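Local structure of glycoside Hydrolase (Bacteroides uniformis, 5T99) at residues N350-S353 with P354-D358; V380-G383 with Y384-F388; D389-S392 with K393-T397. The protein is a family 2 glycoside hydrolase that binds the inhibitor galacto-isofagomine and probably removes galactose units from agarose-derived sugars. All blocks are in the same frame, centred on the assembly; numbering follows the deposited sequence.

Contact 1: residues N350-S353 with P354-D358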
ATOM      1  N   ASN A 350      -4.042   1.306  -9.267  1.00 17.17           N
ATOM      2  CA  ASN A 350      -3.363   0.173  -9.871  1.00 17.14           C
ATOM      3  C   ASN A 350      -3.320  -0.979  -8.886  1.00 16.85           C
ATOM      4  O   ASN A 350      -3.444  -0.764  -7.677  1.00 16.76           O
ATOM      5  CB  ASN A 350      -1.915   0.527 -10.251  1.00 17.19           C
ATOM      6  CG  ASN A 350      -1.152   1.187  -9.113  1.00 17.22           C
ATOM      7  OD1 ASN A 350      -1.106   2.411  -9.012  1.00 17.34           O
ATOM      8  ND2 ASN A 350      -0.574   0.379  -8.235  1.00 17.70           N
ATOM      9  N   PRO A 351      -3.125  -2.202  -9.392  1.00 16.39           N
ATOM     10  CA  PRO A 351      -2.945  -3.311  -8.461  1.00 16.30           C
ATOM     11  C   PRO A 351      -1.694  -3.131  -7.595  1.00 15.99           C
ATOM     12  O   PRO A 351      -0.654  -2.720  -8.110  1.00 15.51           O
ATOM     13  CB  PRO A 351      -2.777  -4.521  -9.387  1.00 16.46           C
ATOM     14  CG  PRO A 351      -3.521  -4.146 -10.622  1.00 16.31           C
ATOM     15  CD  PRO A 351      -3.294  -2.666 -10.778  1.00 16.21           C
ATOM     16  N   PRO A 352      -1.792  -3.445  -6.290  1.00 15.78           N
ATOM     17  CA  PRO A 352      -0.620  -3.428  -5.433  1.00 15.36           C
ATOM     18  C   PRO A 352       0.144  -4.738  -5.552  1.00 15.13           C
ATOM     19  O   PRO A 352      -0.196  -5.593  -6.370  1.00 15.32           O
ATOM     20  CB  PRO A 352      -1.228  -3.276  -4.051  1.00 15.58           C
ATOM     21  CG  PRO A 352      -2.500  -4.048  -4.146  1.00 15.73           C
ATOM     22  CD  PRO A 352      -2.988  -3.899  -5.553  1.00 15.81           C
ATOM     23  N   SER A 353       1.187  -4.890  -4.755  1.00 14.96           N
ATOM     24  CA  SER A 353       1.928  -6.144  -4.715  1.00 14.71           C
ATOM     25  C   SER A 353       1.084  -7.176  -3.967  1.00 14.59           C
ATOM     26  O   SER A 353       0.229  -6.795  -3.159  1.00 15.06           O
ATOM     27  CB  SER A 353       3.240  -5.938  -3.988  1.00 14.41           C
ATOM     28  OG  SER A 353       2.974  -5.598  -2.654  1.00 14.65           O
ATOM     29  N   PRO A 354       1.299  -8.475  -4.232  1.00 14.37           N
ATOM     30  CA  PRO A 354       0.625  -9.486  -3.406  1.00 14.40           C
ATOM     31  C   PRO A 354       0.940  -9.336  -1.912  1.00 14.07           C
ATOM     32  O   PRO A 354       0.048  -9.480  -1.072  1.00 13.75           O
ATOM     33  CB  PRO A 354       1.175 -10.810  -3.944  1.00 14.58           C
ATOM     34  CG  PRO A 354       1.602 -10.507  -5.346  1.00 14.54           C
ATOM     35  CD  PRO A 354       2.091  -9.091  -5.313  1.00 14.55           C
ATOM     36  N   GLU A 355       2.192  -9.003  -1.602  1.00 14.04           N
ATOM     37  CA  GLU A 355       2.656  -8.875  -0.214  1.00 13.83           C
ATOM     38  C   GLU A 355       1.859  -7.812   0.527  1.00 13.56           C
ATOM     39  O   GLU A 355       1.459  -8.009   1.688  1.00 13.26           O
ATOM     40  CB  GLU A 355       4.163  -8.560  -0.149  1.00 14.03           C
ATOM     41  CG  GLU A 355       5.084  -9.744  -0.488  1.00 13.96           C
ATOM     42  CD  GLU A 355       5.151 -10.069  -1.974  1.00 14.22           C
ATOM     43  OE1 GLU A 355       4.834  -9.178  -2.810  1.00 13.29           O
ATOM     44  OE2 GLU A 355       5.512 -11.226  -2.306  1.00 14.61           O
ATOM     45  N   PHE A 356       1.602  -6.699  -0.153  1.00 13.35           N
ATOM     46  CA  PHE A 356       0.807  -5.629   0.438  1.00 13.37           C
ATOM     47  C   PHE A 356      -0.571  -6.150   0.858  1.00 13.24           C
ATOM     48  O   PHE A 356      -1.034  -5.861   1.955  1.00 12.52           O
ATOM     49  CB  PHE A 356       0.680  -4.455  -0.540  1.00 13.70           C
ATOM     50  CG  PHE A 356      -0.147  -3.316  -0.013  1.00 13.70           C
ATOM     51  CD1 PHE A 356       0.426  -2.351   0.789  1.00 13.87           C
ATOM     52  CD2 PHE A 356      -1.502  -3.224  -0.312  1.00 13.99           C
ATOM     53  CE1 PHE A 356      -0.329  -1.306   1.305  1.00 14.27           C
ATOM     54  CE2 PHE A 356      -2.271  -2.174   0.184  1.00 14.23           C
ATOM     55  CZ  PHE A 356      -1.679  -1.221   1.008  1.00 14.51           C
ATOM     56  N   LEU A 357      -1.207  -6.931  -0.021  1.00 13.59           N
ATOM     57  CA  LEU A 357      -2.535  -7.510   0.251  1.00 13.69           C
ATOM     58  C   LEU A 357      -2.497  -8.593   1.318  1.00 13.74           C
ATOM     59  O   LEU A 357      -3.445  -8.706   2.100  1.00 13.46           O
ATOM     60  CB  LEU A 357      -3.193  -8.041  -1.030  1.00 13.66           C
ATOM     61  CG  LEU A 357      -3.512  -6.941  -2.051  1.00 13.85           C
ATOM     62  CD1 LEU A 357      -3.985  -7.541  -3.354  1.00 14.11           C
ATOM     63  CD2 LEU A 357      -4.547  -5.953  -1.531  1.00 13.93           C
ATOM     64  N   ASP A 358      -1.410  -9.370   1.369  1.00 14.03           N
ATOM     65  CA  ASP A 358      -1.223 -10.322   2.467  1.00 14.18           C
ATOM     66  C   ASP A 358      -1.215  -9.596   3.805  1.00 14.40           C
ATOM     67  O   ASP A 358      -1.793 -10.085   4.766  1.00 14.54           O
ATOM     68  CB  ASP A 358       0.053 -11.159   2.308  1.00 14.22           C
ATOM     69  CG  ASP A 358      -0.041 -12.165   1.178  1.00 14.38           C
ATOM     70  OD1 ASP A 358      -1.167 -12.597   0.832  1.00 14.66           O
ATOM     71  OD2 ASP A 358       1.022 -12.530   0.629  1.00 14.01           O
TER
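With chi1 at 64°, S353 holds OG between its own backbone N and carbonyl carbon, and this turns the hydroxyl onto the first turn of the helix that follows. F356 carries CG anti to its backbone N (chi1 179°), which brings CD2 of its ring up to P352 while the rest of the ring leads away. S353 is the N-cap of helix 354-363. Its OG accepts from F356 N at 3.1 Å, with an N-H...O angle of 155°. The backbone adds a weak bond from L357 N to S353 O at 3.5 Å. P354 occupies the first helical position, where a proline has no N-H to leave without a partner.

The proline before the cap does the apolar work. P352 CB meets F356 CD2 at 3.7 Å, approaching the ring obliquely. On the neighbouring ring atom, P352 CG lies 3.7 Å from L357 CG, and these two side chains cross at about a right angle. P352 is thus wedged against two successive residues of the helix. Beyond it, N350 ND2 donates to P351 O at 3.1 Å, from above the carbonyl plane.

The segment leads from strand 344-346 into helix 354-363 of the TIM barrel domain. Helix 327-339 packs on F356, and strand 366-370 meets L357. R402 of helix 388-403 donates to P352 O, and R170 to P351 O.

The contact therefore combines a polar N-cap with apolar packing of P352 on F356 and L357. The serine hydroxyl gives the N-H of F356 a side-chain acceptor, while the proline ring covers carbon surface next to it.

Contact 2: residues V380-G383 with Y384-F388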
ATOM      1  N   VAL A 380      -2.222  10.866 -19.880  1.00 26.97           N
ATOM      2  CA  VAL A 380      -0.810  11.101 -20.206  1.00 26.89           C
ATOM      3  C   VAL A 380      -0.483  10.418 -21.525  1.00 27.51           C
ATOM      4  O   VAL A 380      -1.141   9.451 -21.886  1.00 28.42           O
ATOM      5  CB  VAL A 380       0.136  10.619 -19.086  1.00 27.25           C
ATOM      6  CG1 VAL A 380      -0.096  11.431 -17.820  1.00 27.23           C
ATOM      7  CG2 VAL A 380      -0.025   9.126 -18.798  1.00 27.33           C
ATOM      8  N   ASP A 381       0.537  10.915 -22.226  1.00 28.69           N
ATOM      9  CA  ASP A 381       0.840  10.494 -23.614  1.00 29.91           C
ATOM     10  C   ASP A 381       1.114   9.016 -23.788  1.00 28.52           C
ATOM     11  O   ASP A 381       0.687   8.429 -24.772  1.00 28.49           O
ATOM     12  CB  ASP A 381       2.029  11.289 -24.196  1.00 32.20           C
ATOM     13  CG  ASP A 381       1.638  12.686 -24.675  1.00 34.41           C
ATOM     14  OD1 ASP A 381       2.540  13.455 -25.045  1.00 37.30           O
ATOM     15  OD2 ASP A 381       0.436  13.025 -24.695  1.00 38.80           O
ATOM     16  N   ASN A 382       1.830   8.423 -22.835  1.00 28.23           N
ATOM     17  CA  ASN A 382       2.165   7.000 -22.883  1.00 27.56           C
ATOM     18  C   ASN A 382       1.514   6.190 -21.743  1.00 26.07           C
ATOM     19  O   ASN A 382       2.098   5.224 -21.244  1.00 24.95           O
ATOM     20  CB  ASN A 382       3.685   6.840 -22.894  1.00 28.60           C
ATOM     21  CG  ASN A 382       4.320   7.442 -24.139  1.00 30.02           C
ATOM     22  OD1 ASN A 382       4.045   7.006 -25.256  1.00 31.20           O
ATOM     23  ND2 ASN A 382       5.171   8.441 -23.954  1.00 30.35           N
ATOM     24  N   GLY A 383       0.298   6.590 -21.356  1.00 24.79           N
ATOM     25  CA  GLY A 383      -0.491   5.879 -20.357  1.00 23.93           C
ATOM     26  C   GLY A 383      -1.130   4.598 -20.886  1.00 23.66           C
ATOM     27  O   GLY A 383      -0.829   4.137 -22.008  1.00 22.59           O
ATOM     28  N   TYR A 384      -2.024   4.022 -20.075  1.00 22.28           N
ATOM     29  CA  TYR A 384      -2.590   2.704 -20.368  1.00 21.06           C
ATOM     30  C   TYR A 384      -3.453   2.674 -21.648  1.00 20.93           C
ATOM     31  O   TYR A 384      -3.611   1.615 -22.251  1.00 20.12           O
ATOM     32  CB  TYR A 384      -3.374   2.158 -19.153  1.00 20.46           C
ATOM     33  CG  TYR A 384      -3.719   0.686 -19.282  1.00 19.35           C
ATOM     34  CD1 TYR A 384      -2.715  -0.279 -19.292  1.00 18.96           C
ATOM     35  CD2 TYR A 384      -5.038   0.255 -19.412  1.00 18.71           C
ATOM     36  CE1 TYR A 384      -3.008  -1.628 -19.424  1.00 18.53           C
ATOM     37  CE2 TYR A 384      -5.335  -1.099 -19.552  1.00 18.37           C
ATOM     38  CZ  TYR A 384      -4.315  -2.032 -19.556  1.00 18.07           C
ATOM     39  OH  TYR A 384      -4.574  -3.374 -19.678  1.00 17.78           O
ATOM     40  N   HIS A 385      -3.973   3.825 -22.083  1.00 20.82           N
ATOM     41  CA  HIS A 385      -4.737   3.912 -23.342  1.00 20.83           C
ATOM     42  C   HIS A 385      -4.027   3.330 -24.578  1.00 21.25           C
ATOM     43  O   HIS A 385      -4.690   2.901 -25.522  1.00 21.25           O
ATOM     44  CB  HIS A 385      -5.153   5.360 -23.631  1.00 21.14           C
ATOM     45  CG  HIS A 385      -4.069   6.181 -24.252  1.00 21.69           C
ATOM     46  ND1 HIS A 385      -3.123   6.851 -23.507  1.00 21.50           N
ATOM     47  CD2 HIS A 385      -3.762   6.414 -25.553  1.00 21.75           C
ATOM     48  CE1 HIS A 385      -2.278   7.458 -24.319  1.00 22.34           C
ATOM     49  NE2 HIS A 385      -2.650   7.220 -25.566  1.00 22.43           N
ATOM     50  N   LEU A 386      -2.697   3.323 -24.578  1.00 21.92           N
ATOM     51  CA  LEU A 386      -1.934   2.623 -25.618  1.00 23.32           C
ATOM     52  C   LEU A 386      -2.200   1.123 -25.670  1.00 23.70           C
ATOM     53  O   LEU A 386      -2.093   0.509 -26.727  1.00 23.97           O
ATOM     54  CB  LEU A 386      -0.432   2.831 -25.417  1.00 24.01           C
ATOM     55  CG  LEU A 386       0.098   4.254 -25.608  1.00 25.54           C
ATOM     56  CD1 LEU A 386       1.560   4.331 -25.173  1.00 25.83           C
ATOM     57  CD2 LEU A 386      -0.083   4.721 -27.051  1.00 25.32           C
ATOM     58  N   TYR A 387      -2.516   0.537 -24.518  1.00 24.56           N
ATOM     59  CA  TYR A 387      -2.667  -0.904 -24.377  1.00 24.30           C
ATOM     60  C   TYR A 387      -4.094  -1.372 -24.154  1.00 23.29           C
ATOM     61  O   TYR A 387      -4.341  -2.579 -24.240  1.00 22.05           O
ATOM     62  CB  TYR A 387      -1.786  -1.373 -23.226  1.00 25.54           C
ATOM     63  CG  TYR A 387      -0.392  -0.823 -23.355  1.00 26.66           C
ATOM     64  CD1 TYR A 387       0.447  -1.245 -24.387  1.00 27.40           C
ATOM     65  CD2 TYR A 387       0.071   0.162 -22.485  1.00 27.81           C
ATOM     66  CE1 TYR A 387       1.720  -0.719 -24.528  1.00 27.98           C
ATOM     67  CE2 TYR A 387       1.346   0.686 -22.614  1.00 28.20           C
ATOM     68  CZ  TYR A 387       2.157   0.243 -23.635  1.00 28.36           C
ATOM     69  OH  TYR A 387       3.409   0.767 -23.747  1.00 30.45           O
ATOM     70  N   PHE A 388      -5.022  -0.434 -23.919  1.00 22.03           N
ATOM     71  CA  PHE A 388      -6.361  -0.757 -23.447  1.00 21.54           C
ATOM     72  C   PHE A 388      -7.118  -1.747 -24.324  1.00 21.54           C
ATOM     73  O   PHE A 388      -7.653  -2.717 -23.798  1.00 22.21           O
ATOM     74  CB  PHE A 388      -7.216   0.498 -23.244  1.00 21.34           C
ATOM     75  CG  PHE A 388      -8.525   0.233 -22.534  1.00 21.11           C
ATOM     76  CD1 PHE A 388      -8.600   0.280 -21.134  1.00 21.08           C
ATOM     77  CD2 PHE A 388      -9.684  -0.071 -23.254  1.00 20.83           C
ATOM     78  CE1 PHE A 388      -9.804   0.036 -20.468  1.00 20.84           C
ATOM     79  CE2 PHE A 388     -10.888  -0.313 -22.597  1.00 21.21           C
ATOM     80  CZ  PHE A 388     -10.948  -0.264 -21.199  1.00 21.03           C
TER
HETATM   81  O   HOH W   1       3.729   3.028 -21.750  1.00 29.93           O
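V380 opens a type I beta turn that ends at G383, in the loop between strand 366-370 and helix 388-403 of the TIM barrel domain. Its carbonyl closes the turn by accepting from G383 N at 3.2 Å. The same V380 O lies 3.3 Å from H385 CE1, at the edge of the imidazole and near its plane. D381 comes next. Its carbonyl oxygen also faces that edge, 3.2 Å from H385 CE1, so two carbonyls converge on CE1, the carbon between the two ring nitrogens, which is probably polarised. The ring is put there by chi1 of H385 (81°), which sets CG between the backbone N and the carbonyl carbon. H385 ND1 is hydrogen-bonded to E374, which also makes a weak bond to V380 N. An alanine in place of H385 would probably leave this carboxylate without its imidazole partner and open a gap beside the two turn carbonyls.

N382 uses its amide on another loop, where ND2 binds D157 O. Its CA touches L386 CD1 at 3.6 Å, and OD1 lies alongside the same methyl. G383 then supplies the direct backbone bond across the contact: L386 N donates to G383 O at 3.3 Å, from above the carbonyl plane. L386 in turn separates two rings. Its CG lies over one face of H385, toward the rim, and its CB sits over the centre of Y387.

A water bridges the two segments. It donates to N382 O at 2.8 Å and meets Y387 OH at 3.0 Å, in the plane of the phenol ring.

Contact 3: residues D389-S392 with K393-T397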
ATOM      1  N   ASP A 389      -7.160  -1.514 -25.632  0.50 21.37           N
ATOM      2  CA  ASP A 389      -7.892  -2.408 -26.535  0.50 21.95           C
ATOM      3  C   ASP A 389      -7.331  -3.841 -26.541  0.50 22.28           C
ATOM      4  O   ASP A 389      -8.090  -4.805 -26.463  0.50 21.98           O
ATOM      5  CB  ASP A 389      -7.934  -1.831 -27.954  0.50 21.68           C
ATOM      6  CG  ASP A 389      -9.036  -0.799 -28.134  0.50 21.80           C
ATOM      7  OD1 ASP A 389      -9.319  -0.436 -29.300  0.50 21.86           O
ATOM      8  OD2 ASP A 389      -9.617  -0.348 -27.117  0.50 21.31           O
ATOM      9  N   GLU A 390      -6.008  -3.968 -26.621  1.00 23.07           N
ATOM     10  CA  GLU A 390      -5.347  -5.276 -26.644  1.00 24.29           C
ATOM     11  C   GLU A 390      -5.263  -5.951 -25.262  1.00 23.09           C
ATOM     12  O   GLU A 390      -5.396  -7.166 -25.174  1.00 22.49           O
ATOM     13  CB  GLU A 390      -3.944  -5.141 -27.253  1.00 27.65           C
ATOM     14  CG  GLU A 390      -3.216  -6.463 -27.547  1.00 30.62           C
ATOM     15  CD  GLU A 390      -1.774  -6.285 -28.047  1.00 33.08           C
ATOM     16  OE1 GLU A 390      -1.392  -5.162 -28.477  1.00 34.57           O
ATOM     17  OE2 GLU A 390      -1.014  -7.283 -28.008  1.00 34.34           O
ATOM     18  N   TRP A 391      -5.056  -5.168 -24.197  1.00 22.47           N
ATOM     19  CA  TRP A 391      -4.670  -5.698 -22.879  1.00 21.47           C
ATOM     20  C   TRP A 391      -5.684  -5.579 -21.729  1.00 21.14           C
ATOM     21  O   TRP A 391      -5.529  -6.281 -20.716  1.00 20.36           O
ATOM     22  CB  TRP A 391      -3.359  -5.048 -22.445  1.00 21.54           C
ATOM     23  CG  TRP A 391      -2.198  -5.556 -23.199  1.00 22.17           C
ATOM     24  CD1 TRP A 391      -1.666  -5.036 -24.348  1.00 22.30           C
ATOM     25  CD2 TRP A 391      -1.414  -6.704 -22.875  1.00 22.24           C
ATOM     26  NE1 TRP A 391      -0.590  -5.785 -24.750  1.00 22.28           N
ATOM     27  CE2 TRP A 391      -0.408  -6.816 -23.866  1.00 22.41           C
ATOM     28  CE3 TRP A 391      -1.455  -7.647 -21.836  1.00 21.89           C
ATOM     29  CZ2 TRP A 391       0.556  -7.846 -23.852  1.00 22.28           C
ATOM     30  CZ3 TRP A 391      -0.497  -8.676 -21.820  1.00 22.11           C
ATOM     31  CH2 TRP A 391       0.490  -8.767 -22.828  1.00 22.23           C
ATOM     32  N   SER A 392      -6.704  -4.727 -21.867  1.00 20.88           N
ATOM     33  CA  SER A 392      -7.605  -4.418 -20.734  1.00 21.14           C
ATOM     34  C   SER A 392      -8.280  -5.644 -20.139  1.00 20.58           C
ATOM     35  O   SER A 392      -8.298  -5.794 -18.918  1.00 19.39           O
ATOM     36  CB  SER A 392      -8.679  -3.389 -21.113  1.00 21.23           C
ATOM     37  OG  SER A 392      -9.454  -3.824 -22.211  1.00 21.27           O
ATOM     38  N   LYS A 393      -8.824  -6.508 -20.995  1.00 20.93           N
ATOM     39  CA  LYS A 393      -9.443  -7.748 -20.517  1.00 22.08           C
ATOM     40  C   LYS A 393      -8.420  -8.646 -19.834  1.00 21.54           C
ATOM     41  O   LYS A 393      -8.694  -9.178 -18.758  1.00 19.93           O
ATOM     42  CB  LYS A 393     -10.178  -8.533 -21.625  1.00 22.75           C
ATOM     43  CG  LYS A 393     -10.832  -9.814 -21.102  1.00 23.65           C
ATOM     44  CD  LYS A 393     -11.533 -10.648 -22.160  1.00 24.57           C
ATOM     45  CE  LYS A 393     -12.871 -10.071 -22.548  1.00 26.81           C
ATOM     46  NZ  LYS A 393     -13.783 -11.125 -23.067  1.00 28.65           N
ATOM     47  N   LYS A 394      -7.264  -8.824 -20.472  1.00 22.29           N
ATOM     48  CA  LYS A 394      -6.216  -9.676 -19.915  1.00 23.91           C
ATOM     49  C   LYS A 394      -5.715  -9.167 -18.553  1.00 21.57           C
ATOM     50  O   LYS A 394      -5.517  -9.969 -17.629  1.00 20.14           O
ATOM     51  CB  LYS A 394      -5.026  -9.830 -20.872  1.00 27.32           C
ATOM     52  CG  LYS A 394      -5.285 -10.689 -22.101  1.00 31.38           C
ATOM     53  CD  LYS A 394      -4.017 -11.429 -22.550  1.00 35.47           C
ATOM     54  CE  LYS A 394      -3.815 -12.720 -21.739  1.00 38.86           C
ATOM     55  NZ  LYS A 394      -2.414 -13.245 -21.772  1.00 40.32           N
ATOM     56  N   ASP A 395      -5.516  -7.855 -18.436  1.00 19.38           N
ATOM     57  CA  ASP A 395      -5.022  -7.279 -17.185  1.00 18.78           C
ATOM     58  C   ASP A 395      -6.051  -7.297 -16.053  1.00 17.51           C
ATOM     59  O   ASP A 395      -5.700  -7.600 -14.913  1.00 16.79           O
ATOM     60  CB  ASP A 395      -4.451  -5.865 -17.392  1.00 18.66           C
ATOM     61  CG  ASP A 395      -3.067  -5.884 -18.019  1.00 18.84           C
ATOM     62  OD1 ASP A 395      -2.267  -6.783 -17.649  1.00 18.58           O
ATOM     63  OD2 ASP A 395      -2.783  -5.008 -18.884  1.00 18.48           O
ATOM     64  N   LEU A 396      -7.302  -6.978 -16.358  1.00 16.28           N
ATOM     65  CA  LEU A 396      -8.326  -7.010 -15.329  1.00 16.17           C
ATOM     66  C   LEU A 396      -8.607  -8.457 -14.908  1.00 16.20           C
ATOM     67  O   LEU A 396      -8.794  -8.738 -13.714  1.00 16.01           O
ATOM     68  CB  LEU A 396      -9.604  -6.329 -15.792  1.00 15.86           C
ATOM     69  CG  LEU A 396     -10.753  -6.325 -14.785  1.00 15.54           C
ATOM     70  CD1 LEU A 396     -10.357  -5.623 -13.498  1.00 15.83           C
ATOM     71  CD2 LEU A 396     -11.957  -5.654 -15.401  1.00 15.61           C
ATOM     72  N   THR A 397      -8.636  -9.363 -15.884  1.00 15.95           N
ATOM     73  CA  THR A 397      -8.746 -10.776 -15.594  1.00 16.05           C
ATOM     74  C   THR A 397      -7.584 -11.229 -14.706  1.00 16.24           C
ATOM     75  O   THR A 397      -7.806 -11.891 -13.695  1.00 15.67           O
ATOM     76  CB  THR A 397      -8.837 -11.628 -16.875  1.00 16.09           C
ATOM     77  OG1 THR A 397     -10.057 -11.316 -17.557  1.00 16.20           O
ATOM     78  CG2 THR A 397      -8.803 -13.154 -16.555  1.00 15.86           C
TER
HETATM   79  O   HOH W   2      -8.867  -6.303 -24.073  1.00 18.87           O
HETATM   80  O   HOH W   3      -7.215  -8.145 -23.287  1.00 18.38           O
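W391 and D395 are one turn apart on helix 388-403, the helix of the beta-alpha-beta unit between strands 366-370 and 409-416 of the TIM barrel domain.

Backbone bonds come first. D395 N donates to W391 O at 2.8 Å, almost straight down the carbonyl direction. L396 N donates to S392 O at 3.0 Å. Just before these, at K393 and K394, the helix is kinked, and their N-H groups have no direct bond to the preceding turn.

Water fills in at the kink. One molecule donates to D389 O and accepts from K393 N at 3.1 Å. A second does the same between E390 O and K394 N, the latter bond being 2.9 Å long. Two helical bonds are thus replaced by water bridges, on a face lined by exposed residues.

Side-chain packing is centred on the tryptophan. W391 CB touches D395 OD2 at 3.6 Å, and the indole and carboxylate planes are only 19° apart. Spaced four residues apart, the two share a side of the helix, and their like chi1 values (-73° and -77°) run them the same way. K394 CB lies beside W391 O, while the rest of the lysine runs outward. H126 meets the indole ring.

Side-chain polar bonds complete the account. The D395 carboxylate is gripped from outside, OD1 by T131 and OD2 by Y384. S392 OG bonds to F388 O and to Y433 of helix 427-441; L434 and I437 of that helix pack on L396. At the end of the segment, K393 O accepts from T397 N at 2.9 Å and from T397 OG1 at 2.8 Å, the two donors coming from opposite faces of its carbonyl plane.

All three contacts are local and follow one another in the TIM barrel domain. The centre of contact 1 lies about 7 Å from the centre of the chain, and the contact is buried. The centres of contacts 2 and 3 lie about 23 Å from it, and both are only partly buried. Contact 1 starts one barrel helix with a serine cap and proline packing. Contact 2 is the irregular lead-in to the next helix, and contact 3 lies on that helix. Both outer contacts use ordered water, whereas contact 1 rests on direct bonds and apolar packing. A probable 2.6 Å hydrogen bond between Y384 OH and D395 OD2 ties contacts 2 and 3. Contact 1 touches neither, but helix 388-403 also packs on it.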